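Local coordinates for protein (R)-specific secondary-alkylsulfatase (Pseudomonas sp., PDB 4AXH) that hydrolyses (R)-secondary-alkyl sulfates with strict inversion of configuration, giving (S)-alcohols and sulfate, as a zinc-dependent homodimeric member of the metallo-beta-lactamase superfamily, at residues 381-384 with 385-389. Sequence-based numbering, arbitrary orientation.
Sequences NRAL and NLMNK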
ATOM      1  N   ASN A 381     -11.439  -0.457 -10.516  1.00 33.18           N
ATOM      2  CA  ASN A 381     -12.889  -0.487 -10.394  1.00 32.11           C
ATOM      3  C   ASN A 381     -13.513  -1.840 -10.156  1.00 38.35           C
ATOM      4  O   ASN A 381     -14.437  -1.914  -9.357  1.00 40.02           O
ATOM      5  CB  ASN A 381     -13.564   0.245 -11.544  1.00 26.94           C
ATOM      6  CG  ASN A 381     -13.163   1.685 -11.729  1.00 39.92           C
ATOM      7  OD1 ASN A 381     -12.838   2.420 -10.774  1.00 39.39           O
ATOM      8  ND2 ASN A 381     -13.207   2.133 -12.980  1.00 26.11           N
ATOM      9  N   ARG A 382     -13.054  -2.912 -10.840  1.00 34.88           N
ATOM     10  CA  ARG A 382     -13.653  -4.241 -10.642  1.00 34.23           C
ATOM     11  C   ARG A 382     -13.316  -4.771  -9.250  1.00 40.24           C
ATOM     12  O   ARG A 382     -14.203  -5.308  -8.579  1.00 42.40           O
ATOM     13  CB  ARG A 382     -13.242  -5.228 -11.733  1.00 30.08           C
ATOM     14  CG  ARG A 382     -13.686  -6.695 -11.520  1.00 42.85           C
ATOM     15  CD  ARG A 382     -14.852  -7.136 -12.399  1.00 40.49           C
ATOM     16  NE  ARG A 382     -16.135  -6.748 -11.832  1.00 35.34           N
ATOM     17  CZ  ARG A 382     -17.087  -7.606 -11.504  1.00 49.31           C
ATOM     18  NH1 ARG A 382     -16.917  -8.900 -11.709  1.00 21.63           N
ATOM     19  NH2 ARG A 382     -18.225  -7.175 -10.975  1.00 54.72           N
ATOM     20  N   ALA A 383     -12.055  -4.598  -8.819  1.00 33.90           N
ATOM     21  CA  ALA A 383     -11.604  -5.018  -7.512  1.00 33.23           C
ATOM     22  C   ALA A 383     -12.433  -4.306  -6.439  1.00 37.61           C
ATOM     23  O   ALA A 383     -13.033  -4.998  -5.609  1.00 36.36           O
ATOM     24  CB  ALA A 383     -10.104  -4.742  -7.343  1.00 33.25           C
ATOM     25  N   LEU A 384     -12.542  -2.948  -6.510  1.00 33.62           N
ATOM     26  CA  LEU A 384     -13.331  -2.137  -5.569  1.00 34.41           C
ATOM     27  C   LEU A 384     -14.801  -2.592  -5.557  1.00 42.74           C
ATOM     28  O   LEU A 384     -15.431  -2.656  -4.500  1.00 41.68           O
ATOM     29  CB  LEU A 384     -13.243  -0.665  -5.965  1.00 34.82           C
ATOM     30  CG  LEU A 384     -12.547   0.349  -5.025  1.00 39.62           C
ATOM     31  CD1 LEU A 384     -11.780  -0.320  -3.890  1.00 38.67           C
ATOM     32  CD2 LEU A 384     -11.678   1.327  -5.816  1.00 39.93           C
ATOM     33  N   ASN A 385     -15.324  -2.977  -6.734  1.00 42.15           N
ATOM     34  CA  ASN A 385     -16.679  -3.513  -6.878  1.00 41.66           C
ATOM     35  C   ASN A 385     -16.804  -4.802  -6.051  1.00 44.55           C
ATOM     36  O   ASN A 385     -17.628  -4.862  -5.142  1.00 45.80           O
ATOM     37  CB  ASN A 385     -17.019  -3.756  -8.360  1.00 37.88           C
ATOM     38  CG  ASN A 385     -18.425  -4.256  -8.594  1.00 49.24           C
ATOM     39  OD1 ASN A 385     -18.683  -5.466  -8.633  1.00 38.40           O
ATOM     40  ND2 ASN A 385     -19.365  -3.336  -8.749  1.00 37.72           N
ATOM     41  N   LEU A 386     -15.955  -5.800  -6.334  1.00 38.95           N
ATOM     42  CA  LEU A 386     -15.961  -7.094  -5.660  1.00 36.39           C
ATOM     43  C   LEU A 386     -15.623  -7.012  -4.157  1.00 45.50           C
ATOM     44  O   LEU A 386     -16.173  -7.801  -3.387  1.00 48.12           O
ATOM     45  CB  LEU A 386     -15.087  -8.105  -6.399  1.00 34.37           C
ATOM     46  CG  LEU A 386     -15.544  -8.517  -7.800  1.00 36.68           C
ATOM     47  CD1 LEU A 386     -14.504  -9.446  -8.461  1.00 36.43           C
ATOM     48  CD2 LEU A 386     -16.890  -9.273  -7.772  1.00 35.75           C
ATOM     49  N   MET A 387     -14.776  -6.037  -3.733  1.00 41.00           N
ATOM     50  CA  MET A 387     -14.429  -5.795  -2.328  1.00 40.23           C
ATOM     51  C   MET A 387     -15.729  -5.403  -1.572  1.00 46.70           C
ATOM     52  O   MET A 387     -16.050  -5.987  -0.534  1.00 47.74           O
ATOM     53  CB  MET A 387     -13.389  -4.654  -2.207  1.00 41.55           C
ATOM     54  CG  MET A 387     -11.945  -5.064  -2.476  1.00 44.13           C
ATOM     55  SD  MET A 387     -10.790  -3.663  -2.189  1.00 48.50           S
ATOM     56  CE  MET A 387     -10.053  -3.532  -3.769  1.00 44.51           C
ATOM     57  N   ASN A 388     -16.501  -4.456  -2.148  1.00 43.67           N
ATOM     58  CA  ASN A 388     -17.775  -3.943  -1.621  1.00 41.62           C
ATOM     59  C   ASN A 388     -18.890  -4.984  -1.580  1.00 44.79           C
ATOM     60  O   ASN A 388     -19.878  -4.801  -0.859  1.00 44.87           O
ATOM     61  CB  ASN A 388     -18.190  -2.706  -2.378  1.00 35.32           C
ATOM     62  CG  ASN A 388     -17.396  -1.491  -2.001  1.00 46.54           C
ATOM     63  OD1 ASN A 388     -17.451  -1.024  -0.866  1.00 50.47           O
ATOM     64  ND2 ASN A 388     -16.694  -0.908  -2.961  1.00 30.83           N
ATOM     65  N   LYS A 389     -18.712  -6.092  -2.323  1.00 40.95           N
ATOM     66  CA  LYS A 389     -19.630  -7.237  -2.355  1.00 41.13           C
ATOM     67  C   LYS A 389     -19.185  -8.277  -1.312  1.00 47.02           C
ATOM     68  O   LYS A 389     -19.845  -9.303  -1.124  1.00 47.13           O
ATOM     69  CB  LYS A 389     -19.676  -7.868  -3.763  1.00 43.32           C
ATOM     70  CG  LYS A 389     -20.563  -7.118  -4.756  1.00 52.36           C
ATOM     71  CD  LYS A 389     -20.556  -7.791  -6.119  1.00 50.49           C
ATOM     72  CE  LYS A 389     -21.287  -6.982  -7.156  1.00 42.67           C
ATOM     73  NZ  LYS A 389     -20.848  -7.323  -8.529  1.00 50.12           N
TER
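Leu386 N to Arg382 O, at 2.9 Å, and Met387 N to Ala383 O, at 2.8 Å, belong to the i to i+4 bonding of the last turns of helix 362-388. Asn388 N likewise bonds Leu384 O, to which Asn388 ND2 adds a weak, bent bond; the stronger partner of that amide nitrogen is Leu220 O of the second subunit. Asn385 suits a helix flank facing another chain, since its amide both accepts and donates. Its OD1 takes a hydrogen bond from Lys389 NZ (2.9 Å) in the carbonyl plane, on a lone pair, and lies 2.9 Å from Arg382 NH2, while ND2 reaches Ile558 O of the second subunit. Arg382 bends at chi2 and chi3, folding its guanidinium back over Leu386, whose CG sits 4.1 Å above the centre of one face; the aliphatic branch covers the flat group without competing for its N-H edges. Lys389 NZ lies at the guanidinium edge, 3.6 Å from Arg382 NH2. On another side of the helix, unbranched Met387 turns its CE against Ala383 CB (3.8 Å) and Leu384 CD1 (3.6 Å), and all three pack on helix 420-431 of their own chain. Asp650 and Asp561, both of the second subunit, the first salt-bridged to Lys389 and the second in a long, weak ion pair with Arg382, probably offset the two neighbouring positive charges where this polar flank meets the other chain.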